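Local coordinates for protein acetylornithine aminotransferase (Aquifex aeolicus, PDB 2EH6) that catalyses the pyridoxal-phosphate-dependent transfer of an amino group from N(2)-acetyl-L-ornithine to 2-oxoglutarate, a step in arginine biosynthesis, at residues 49-52 against 53-56; 300-303 against 304-308; 330-333 against 334-337. All blocks are in the same frame, centred on the assembly; numbering follows the deposited sequence.

Contact 1 of 3, residues 49-52 against 53-56; sequences LTEA and LKEQ
The carboxylate of Glu51 is approached by the ammonium of Lys54 almost equally at its two oxygens, with NZ 4.1 Å from OE1 and 4.2 Å from OE2. That is too far for a salt bridge; Lys54 makes its ion pair with Glu58 of the second subunit instead. The carboxylate of Glu55 and the amide of Gln56 lead away from residues 49-52, to Arg279: a salt bridge from Glu55 OE1 and a hydrogen bond to Gln56 OE1. Gln56 NE2 also bonds to the carbonyl of Leu60. Two turns of helix 47-59 carry this arrangement, with four i to i+4 backbone bonds, from Leu53 N to Leu49 O (3.0 Å) through to Gln56 N to Ala52 O. Thr50 and Lys54 lie alongside each other, methyl CG2 of Thr50 at 3.6 Å from CD of Lys54. CG2 gets there by standing anti to the threonine's own backbone N, while OG1 makes a weak hydrogen bond to the carbonyl O of Tyr46. Next to them Leu49 CD1 meets Leu53 CG at 3.9 Å; Leu49 packs on Leu61 and Leu53 on Val57, both of the second subunit. Ala52, with only a methyl, fits against Arg279 and Val283 of helix 275-308. The helix thus joins the subunits through leucine packing and the Lys54 ion pair, while Glu55, with the amide oxygen of Gln56, probably balances the charge of Arg279.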
ATOM      1  N   LEU A  49      -0.832  -5.026  22.335  1.00 26.59           N
ATOM      2  CA  LEU A  49      -1.152  -4.972  20.912  1.00 25.58           C
ATOM      3  C   LEU A  49      -2.116  -6.098  20.528  1.00 25.78           C
ATOM      4  O   LEU A  49      -3.147  -5.862  19.906  1.00 26.14           O
ATOM      5  CB  LEU A  49       0.129  -5.063  20.077  1.00 24.27           C
ATOM      6  CG  LEU A  49      -0.049  -4.995  18.551  1.00 23.76           C
ATOM      7  CD1 LEU A  49      -0.833  -3.749  18.194  1.00 24.19           C
ATOM      8  CD2 LEU A  49       1.313  -4.996  17.854  1.00 21.84           C
ATOM      9  N   THR A  50      -1.781  -7.323  20.917  1.00 24.64           N
ATOM     10  CA  THR A  50      -2.614  -8.479  20.610  1.00 26.59           C
ATOM     11  C   THR A  50      -4.053  -8.337  21.090  1.00 26.32           C
ATOM     12  O   THR A  50      -4.992  -8.607  20.342  1.00 24.65           O
ATOM     13  CB  THR A  50      -2.033  -9.763  21.241  1.00 26.20           C
ATOM     14  OG1 THR A  50      -0.777 -10.063  20.628  1.00 31.70           O
ATOM     15  CG2 THR A  50      -2.977 -10.929  21.046  1.00 29.00           C
ATOM     16  N   GLU A  51      -4.226  -7.929  22.342  1.00 26.99           N
ATOM     17  CA  GLU A  51      -5.569  -7.789  22.888  1.00 30.31           C
ATOM     18  C   GLU A  51      -6.372  -6.713  22.164  1.00 28.16           C
ATOM     19  O   GLU A  51      -7.560  -6.885  21.920  1.00 28.93           O
ATOM     20  CB  GLU A  51      -5.503  -7.501  24.392  1.00 32.69           C
ATOM     21  CG  GLU A  51      -4.775  -8.594  25.188  1.00 40.10           C
ATOM     22  CD  GLU A  51      -5.227 -10.012  24.821  1.00 44.23           C
ATOM     23  OE1 GLU A  51      -6.440 -10.312  24.928  1.00 43.35           O
ATOM     24  OE2 GLU A  51      -4.364 -10.833  24.429  1.00 47.39           O
ATOM     25  N   ALA A  52      -5.721  -5.612  21.804  1.00 28.35           N
ATOM     26  CA  ALA A  52      -6.402  -4.530  21.095  1.00 27.60           C
ATOM     27  C   ALA A  52      -6.828  -4.968  19.694  1.00 27.87           C
ATOM     28  O   ALA A  52      -7.928  -4.651  19.245  1.00 26.97           O
ATOM     29  CB  ALA A  52      -5.490  -3.315  20.999  1.00 26.87           C
ATOM     30  N   LEU A  53      -5.957  -5.697  19.001  1.00 27.45           N
ATOM     31  CA  LEU A  53      -6.274  -6.148  17.648  1.00 25.94           C
ATOM     32  C   LEU A  53      -7.397  -7.180  17.650  1.00 27.56           C
ATOM     33  O   LEU A  53      -8.310  -7.113  16.826  1.00 25.98           O
ATOM     34  CB  LEU A  53      -5.018  -6.711  16.964  1.00 24.44           C
ATOM     35  CG  LEU A  53      -3.852  -5.732  16.749  1.00 22.68           C
ATOM     36  CD1 LEU A  53      -2.716  -6.437  16.014  1.00 23.06           C
ATOM     37  CD2 LEU A  53      -4.318  -4.526  15.940  1.00 22.44           C
ATOM     38  N   LYS A  54      -7.338  -8.130  18.579  1.00 29.52           N
ATOM     39  CA  LYS A  54      -8.372  -9.150  18.668  1.00 31.96           C
ATOM     40  C   LYS A  54      -9.724  -8.500  18.925  1.00 32.46           C
ATOM     41  O   LYS A  54     -10.735  -8.903  18.354  1.00 34.02           O
ATOM     42  CB  LYS A  54      -8.035 -10.150  19.780  1.00 34.67           C
ATOM     43  CG  LYS A  54      -6.913 -11.101  19.400  1.00 36.88           C
ATOM     44  CD  LYS A  54      -6.380 -11.867  20.599  1.00 41.89           C
ATOM     45  CE  LYS A  54      -7.451 -12.707  21.253  1.00 43.16           C
ATOM     46  NZ  LYS A  54      -6.889 -13.479  22.391  1.00 46.92           N
ATOM     47  N   GLU A  55      -9.738  -7.479  19.773  1.00 32.73           N
ATOM     48  CA  GLU A  55     -10.975  -6.776  20.087  1.00 34.30           C
ATOM     49  C   GLU A  55     -11.484  -6.052  18.834  1.00 32.65           C
ATOM     50  O   GLU A  55     -12.678  -6.059  18.547  1.00 31.33           O
ATOM     51  CB  GLU A  55     -10.724  -5.776  21.222  1.00 38.39           C
ATOM     52  CG  GLU A  55     -11.908  -5.524  22.157  1.00 46.71           C
ATOM     53  CD  GLU A  55     -12.728  -4.302  21.774  1.00 52.02           C
ATOM     54  OE1 GLU A  55     -12.122  -3.264  21.430  1.00 53.43           O
ATOM     55  OE2 GLU A  55     -13.978  -4.371  21.833  1.00 54.58           O
ATOM     56  N   GLN A  56     -10.569  -5.446  18.080  1.00 29.88           N
ATOM     57  CA  GLN A  56     -10.949  -4.712  16.875  1.00 29.16           C
ATOM     58  C   GLN A  56     -11.464  -5.644  15.785  1.00 28.64           C
ATOM     59  O   GLN A  56     -12.466  -5.361  15.133  1.00 27.82           O
ATOM     60  CB  GLN A  56      -9.754  -3.903  16.344  1.00 29.06           C
ATOM     61  CG  GLN A  56     -10.126  -2.885  15.263  1.00 28.03           C
ATOM     62  CD  GLN A  56     -11.217  -1.932  15.724  1.00 28.56           C
ATOM     63  OE1 GLN A  56     -11.051  -1.223  16.711  1.00 30.02           O
ATOM     64  NE2 GLN A  56     -12.337  -1.917  15.013  1.00 26.14           N
TER

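Contact 2 of 3, residues 300-303 against 304-308; sequences NYFK and EKLKE
Tyr301 lays one ring face against the aliphatic chain of Lys305 one turn on. CG of Lys305 sits 4.3 Å from the ring centroid, 14° off the normal, a CH-pi contact displaced toward the rim, and the chain then runs across the ring so that CE comes 3.4 Å from CZ. A bend at chi2 (-57°) of Lys305 folds the chain over the ring in this way. Beyond the ring, a water donates a hydrogen bond to Tyr301 OH and accepts one from Lys305 NZ (2.7 Å from the water oxygen), tying the two polar ends together; OH also bonds to Asp365, and NZ also forms a long salt bridge with Glu308 OE1. With an alanine in place of the tyrosine, the lysine methylenes would probably lose their aromatic platform, and the water and Asp365 their hydroxyl partner. Phe302 repeats the arrangement with Leu306 on the buried side: CD1 of the leucine lies over the ring face, 4.0 Å from the centroid, while CG touches ring atom CE1 at 3.5 Å. Lys303 and Lys307 meet through their CE atoms at 4.2 Å. Their NZ atoms are 5.0 Å apart and have different partners: that of Lys303 is hydrogen-bonded to Gly316 O, whereas Lys307 NZ is salt-bridged to Glu304 OE2, 3.2 Å, on the syn side. Four i to i+4 backbone bonds run beneath these pairs, near the C-terminal end of helix 275-308. Phe302 also meets the rings of Phe33 and Phe353 and lies against Ile364 and Ile368 of helix 361-374; Leu306 and Lys303 rest on Leu321 and Val314 of the strands 320-324 and 313-317.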
ATOM      1  N   ASN A 300      22.648   2.889  23.101  1.00 34.60           N
ATOM      2  CA  ASN A 300      24.025   3.331  23.304  1.00 36.11           C
ATOM      3  C   ASN A 300      24.873   2.161  23.783  1.00 33.68           C
ATOM      4  O   ASN A 300      26.028   2.013  23.389  1.00 33.42           O
ATOM      5  CB  ASN A 300      24.082   4.471  24.323  1.00 39.00           C
ATOM      6  CG  ASN A 300      23.335   5.701  23.856  1.00 44.62           C
ATOM      7  OD1 ASN A 300      23.414   6.078  22.687  1.00 47.34           O
ATOM      8  ND2 ASN A 300      22.611   6.340  24.769  1.00 46.68           N
ATOM      9  N   TYR A 301      24.283   1.331  24.637  1.00 34.15           N
ATOM     10  CA  TYR A 301      24.956   0.151  25.166  1.00 33.50           C
ATOM     11  C   TYR A 301      25.379  -0.733  23.993  1.00 33.61           C
ATOM     12  O   TYR A 301      26.543  -1.115  23.867  1.00 32.28           O
ATOM     13  CB  TYR A 301      23.995  -0.627  26.067  1.00 34.78           C
ATOM     14  CG  TYR A 301      24.576  -1.880  26.685  1.00 37.37           C
ATOM     15  CD1 TYR A 301      25.479  -1.803  27.747  1.00 38.80           C
ATOM     16  CD2 TYR A 301      24.209  -3.143  26.222  1.00 37.39           C
ATOM     17  CE1 TYR A 301      25.998  -2.955  28.335  1.00 38.76           C
ATOM     18  CE2 TYR A 301      24.723  -4.301  26.803  1.00 38.38           C
ATOM     19  CZ  TYR A 301      25.617  -4.197  27.858  1.00 39.69           C
ATOM     20  OH  TYR A 301      26.130  -5.334  28.439  1.00 39.29           O
ATOM     21  N   PHE A 302      24.414  -1.045  23.136  1.00 32.71           N
ATOM     22  CA  PHE A 302      24.639  -1.886  21.965  1.00 33.42           C
ATOM     23  C   PHE A 302      25.715  -1.300  21.049  1.00 33.88           C
ATOM     24  O   PHE A 302      26.629  -2.006  20.625  1.00 31.75           O
ATOM     25  CB  PHE A 302      23.306  -2.058  21.215  1.00 34.48           C
ATOM     26  CG  PHE A 302      23.362  -3.008  20.040  1.00 33.69           C
ATOM     27  CD1 PHE A 302      24.361  -3.970  19.932  1.00 34.53           C
ATOM     28  CD2 PHE A 302      22.370  -2.970  19.067  1.00 33.70           C
ATOM     29  CE1 PHE A 302      24.367  -4.879  18.866  1.00 34.07           C
ATOM     30  CE2 PHE A 302      22.370  -3.875  18.004  1.00 33.69           C
ATOM     31  CZ  PHE A 302      23.367  -4.827  17.904  1.00 32.37           C
ATOM     32  N   LYS A 303      25.617  -0.009  20.751  1.00 35.36           N
ATOM     33  CA  LYS A 303      26.597   0.629  19.882  1.00 36.73           C
ATOM     34  C   LYS A 303      28.010   0.478  20.448  1.00 37.89           C
ATOM     35  O   LYS A 303      28.950   0.150  19.719  1.00 38.18           O
ATOM     36  CB  LYS A 303      26.258   2.113  19.691  1.00 37.45           C
ATOM     37  CG  LYS A 303      27.060   2.797  18.590  1.00 38.74           C
ATOM     38  CD  LYS A 303      26.547   4.207  18.315  1.00 38.61           C
ATOM     39  CE  LYS A 303      27.287   4.849  17.149  1.00 40.58           C
ATOM     40  NZ  LYS A 303      26.788   6.224  16.852  1.00 40.41           N
ATOM     41  N   GLU A 304      28.159   0.700  21.749  1.00 38.35           N
ATOM     42  CA  GLU A 304      29.469   0.576  22.375  1.00 40.98           C
ATOM     43  C   GLU A 304      30.027  -0.842  22.287  1.00 40.12           C
ATOM     44  O   GLU A 304      31.218  -1.029  22.032  1.00 39.49           O
ATOM     45  CB  GLU A 304      29.410   1.024  23.836  1.00 43.51           C
ATOM     46  CG  GLU A 304      29.221   2.524  23.994  1.00 49.65           C
ATOM     47  CD  GLU A 304      30.225   3.324  23.171  1.00 52.66           C
ATOM     48  OE1 GLU A 304      31.448   3.151  23.379  1.00 52.62           O
ATOM     49  OE2 GLU A 304      29.787   4.122  22.312  1.00 54.47           O
ATOM     50  N   LYS A 305      29.171  -1.837  22.499  1.00 39.60           N
ATOM     51  CA  LYS A 305      29.601  -3.230  22.427  1.00 39.19           C
ATOM     52  C   LYS A 305      30.031  -3.572  21.003  1.00 39.32           C
ATOM     53  O   LYS A 305      30.981  -4.327  20.797  1.00 38.46           O
ATOM     54  CB  LYS A 305      28.469  -4.163  22.869  1.00 41.10           C
ATOM     55  CG  LYS A 305      28.040  -3.977  24.316  1.00 42.79           C
ATOM     56  CD  LYS A 305      29.216  -4.170  25.267  1.00 45.72           C
ATOM     57  CE  LYS A 305      28.815  -3.910  26.705  1.00 47.65           C
ATOM     58  NZ  LYS A 305      29.932  -4.165  27.657  1.00 50.11           N
ATOM     59  N   LEU A 306      29.325  -3.018  20.022  1.00 39.23           N
ATOM     60  CA  LEU A 306      29.658  -3.259  18.625  1.00 39.17           C
ATOM     61  C   LEU A 306      31.043  -2.698  18.337  1.00 39.96           C
ATOM     62  O   LEU A 306      31.839  -3.319  17.634  1.00 40.19           O
ATOM     63  CB  LEU A 306      28.623  -2.605  17.706  1.00 38.48           C
ATOM     64  CG  LEU A 306      27.253  -3.288  17.644  1.00 37.50           C
ATOM     65  CD1 LEU A 306      26.313  -2.484  16.763  1.00 37.54           C
ATOM     66  CD2 LEU A 306      27.412  -4.702  17.097  1.00 38.74           C
ATOM     67  N   LYS A 307      31.328  -1.518  18.881  1.00 41.03           N
ATOM     68  CA  LYS A 307      32.636  -0.895  18.692  1.00 43.26           C
ATOM     69  C   LYS A 307      33.708  -1.769  19.336  1.00 44.22           C
ATOM     70  O   LYS A 307      34.812  -1.910  18.810  1.00 44.53           O
ATOM     71  CB  LYS A 307      32.668   0.495  19.332  1.00 44.06           C
ATOM     72  CG  LYS A 307      31.879   1.559  18.589  1.00 45.33           C
ATOM     73  CD  LYS A 307      31.856   2.867  19.375  1.00 47.08           C
ATOM     74  CE  LYS A 307      31.110   3.957  18.617  1.00 47.67           C
ATOM     75  NZ  LYS A 307      30.887   5.174  19.448  1.00 49.88           N
ATOM     76  N   GLU A 308      33.366  -2.357  20.479  1.00 45.43           N
ATOM     77  CA  GLU A 308      34.283  -3.212  21.223  1.00 46.35           C
ATOM     78  C   GLU A 308      34.749  -4.446  20.461  1.00 47.15           C
ATOM     79  O   GLU A 308      35.843  -4.953  20.708  1.00 47.17           O
ATOM     80  CB  GLU A 308      33.638  -3.638  22.540  1.00 47.30           C
ATOM     81  CG  GLU A 308      33.785  -2.619  23.654  1.00 49.68           C
ATOM     82  CD  GLU A 308      32.901  -2.932  24.844  1.00 50.74           C
ATOM     83  OE1 GLU A 308      32.760  -4.127  25.187  1.00 52.45           O
ATOM     84  OE2 GLU A 308      32.356  -1.981  25.440  1.00 51.74           O
TER
HETATM   85  O   HOH W   1      28.486  -4.940  29.812  1.00 59.72           O

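Contact 3 of 3, residues 330-333 against 334-337; sequences KDYV and LKAL
Asp331 O receives Lys335 N at 3.0 Å, the first of three i to i+4 bonds across these two consecutive segments; Ala336 N follows at 2.8 Å from Tyr332 O, then Leu337 N to Val333 O. The first is nearly straight, its N-H pointing to the acceptor at 167°. Val333 N also makes a weak bond to Lys330 O. Helix 330-338, to which both segments belong, lies between strands 320-324 and 341-346 in the chain, and both strands belong to the mixed sheet that combines N-terminal and C-terminal strands, consistent with the small domain of a fold-type I aminotransferase. Side chains meet backbone more than one another. CG of Lys335 rests 3.4 Å from Asp331 O, and the extended chain passes obliquely by the Tyr332 ring, CD1 of the tyrosine being 4.4 Å from CD of the lysine. Lys335 NZ is 5.8 Å from Asp331 OD2, beyond any ion pair; Arg327 makes a weak, long pair with that carboxylate and a weak hydrogen bond to the Tyr332 hydroxyl. On the inner side, CB of Ala336 lies 3.2 Å from Tyr332 O. Val333, Ala336 and Leu337 pack on Cys345, Ile343 and Leu342 of strand 341-346, and Leu10 touches Val333 and Leu334.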
ATOM      1  N   LYS A 330      27.288 -11.050   3.370  1.00 46.08           N
ATOM      2  CA  LYS A 330      26.387 -12.114   2.947  1.00 47.31           C
ATOM      3  C   LYS A 330      26.500 -13.380   3.802  1.00 46.26           C
ATOM      4  O   LYS A 330      25.499 -13.889   4.308  1.00 46.02           O
ATOM      5  CB  LYS A 330      26.663 -12.455   1.477  1.00 49.54           C
ATOM      6  CG  LYS A 330      25.918 -13.669   0.943  1.00 53.69           C
ATOM      7  CD  LYS A 330      26.365 -14.009  -0.477  1.00 55.32           C
ATOM      8  CE  LYS A 330      25.700 -15.284  -0.983  1.00 57.43           C
ATOM      9  NZ  LYS A 330      26.187 -15.683  -2.342  1.00 59.66           N
ATOM     10  N   ASP A 331      27.721 -13.881   3.967  1.00 45.65           N
ATOM     11  CA  ASP A 331      27.954 -15.106   4.728  1.00 45.68           C
ATOM     12  C   ASP A 331      27.654 -15.022   6.222  1.00 44.54           C
ATOM     13  O   ASP A 331      27.175 -15.987   6.820  1.00 44.25           O
ATOM     14  CB  ASP A 331      29.399 -15.575   4.535  1.00 47.73           C
ATOM     15  CG  ASP A 331      29.789 -15.673   3.069  1.00 49.96           C
ATOM     16  OD1 ASP A 331      28.956 -16.133   2.255  1.00 50.12           O
ATOM     17  OD2 ASP A 331      30.934 -15.299   2.735  1.00 51.09           O
ATOM     18  N   TYR A 332      27.941 -13.877   6.827  1.00 43.37           N
ATOM     19  CA  TYR A 332      27.704 -13.708   8.255  1.00 41.51           C
ATOM     20  C   TYR A 332      26.227 -13.805   8.615  1.00 39.97           C
ATOM     21  O   TYR A 332      25.878 -14.244   9.711  1.00 38.69           O
ATOM     22  CB  TYR A 332      28.299 -12.380   8.712  1.00 42.77           C
ATOM     23  CG  TYR A 332      29.787 -12.330   8.462  1.00 45.36           C
ATOM     24  CD1 TYR A 332      30.661 -13.140   9.190  1.00 45.36           C
ATOM     25  CD2 TYR A 332      30.317 -11.530   7.451  1.00 45.29           C
ATOM     26  CE1 TYR A 332      32.024 -13.159   8.915  1.00 47.14           C
ATOM     27  CE2 TYR A 332      31.680 -11.545   7.164  1.00 47.07           C
ATOM     28  CZ  TYR A 332      32.525 -12.362   7.900  1.00 47.83           C
ATOM     29  OH  TYR A 332      33.869 -12.392   7.609  1.00 50.64           O
ATOM     30  N   VAL A 333      25.359 -13.406   7.691  1.00 38.09           N
ATOM     31  CA  VAL A 333      23.927 -13.487   7.933  1.00 37.73           C
ATOM     32  C   VAL A 333      23.561 -14.957   8.118  1.00 38.43           C
ATOM     33  O   VAL A 333      22.827 -15.311   9.039  1.00 37.24           O
ATOM     34  CB  VAL A 333      23.118 -12.905   6.751  1.00 38.69           C
ATOM     35  CG1 VAL A 333      21.624 -13.084   6.999  1.00 37.34           C
ATOM     36  CG2 VAL A 333      23.450 -11.424   6.577  1.00 37.96           C
ATOM     37  N   LEU A 334      24.089 -15.814   7.247  1.00 38.88           N
ATOM     38  CA  LEU A 334      23.819 -17.248   7.334  1.00 39.28           C
ATOM     39  C   LEU A 334      24.415 -17.859   8.599  1.00 38.66           C
ATOM     40  O   LEU A 334      23.752 -18.627   9.299  1.00 39.09           O
ATOM     41  CB  LEU A 334      24.373 -17.972   6.105  1.00 40.50           C
ATOM     42  CG  LEU A 334      23.627 -17.750   4.789  1.00 40.26           C
ATOM     43  CD1 LEU A 334      24.312 -18.527   3.673  1.00 42.89           C
ATOM     44  CD2 LEU A 334      22.184 -18.208   4.943  1.00 42.86           C
ATOM     45  N   LYS A 335      25.664 -17.516   8.895  1.00 39.12           N
ATOM     46  CA  LYS A 335      26.325 -18.040  10.084  1.00 38.53           C
ATOM     47  C   LYS A 335      25.579 -17.628  11.345  1.00 38.16           C
ATOM     48  O   LYS A 335      25.407 -18.431  12.263  1.00 37.41           O
ATOM     49  CB  LYS A 335      27.776 -17.550  10.146  1.00 41.62           C
ATOM     50  CG  LYS A 335      28.667 -18.140   9.058  1.00 43.68           C
ATOM     51  CD  LYS A 335      30.064 -17.538   9.068  1.00 46.43           C
ATOM     52  CE  LYS A 335      30.937 -18.162   7.982  1.00 47.80           C
ATOM     53  NZ  LYS A 335      32.292 -17.540   7.907  1.00 50.25           N
ATOM     54  N   ALA A 336      25.133 -16.376  11.391  1.00 36.00           N
ATOM     55  CA  ALA A 336      24.401 -15.889  12.554  1.00 35.84           C
ATOM     56  C   ALA A 336      23.072 -16.635  12.648  1.00 35.37           C
ATOM     57  O   ALA A 336      22.632 -17.026  13.734  1.00 34.59           O
ATOM     58  CB  ALA A 336      24.160 -14.384  12.434  1.00 34.94           C
ATOM     59  N   LEU A 337      22.439 -16.831  11.497  1.00 35.65           N
ATOM     60  CA  LEU A 337      21.164 -17.531  11.431  1.00 37.02           C
ATOM     61  C   LEU A 337      21.312 -18.916  12.055  1.00 38.77           C
ATOM     62  O   LEU A 337      20.519 -19.319  12.909  1.00 38.02           O
ATOM     63  CB  LEU A 337      20.723 -17.662   9.973  1.00 37.91           C
ATOM     64  CG  LEU A 337      19.404 -18.384   9.683  1.00 38.56           C
ATOM     65  CD1 LEU A 337      18.246 -17.619  10.299  1.00 38.09           C
ATOM     66  CD2 LEU A 337      19.217 -18.508   8.177  1.00 39.20           C
TER

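How the contacts relate
All three contacts lie within about two turns of one helix, each partly buried and away from the cofactor. Contact 1 stands apart, its centre 35 Å from both others, and alone of the three touches the second subunit; Lys54 pairs with that subunit and Glu55 with an arginine of helix 275-308, the same long helix that carries contact 2 further along. Contacts 2 and 3, about 20 Å between centres, pack on different strands of one mixed sheet. Contact 2 pairs aromatic faces with aliphatic chains, one pair buried and one near solvent. Contact 3 joins its halves mostly through backbone, with Val333 and Ala336 buried and its lysines exposed.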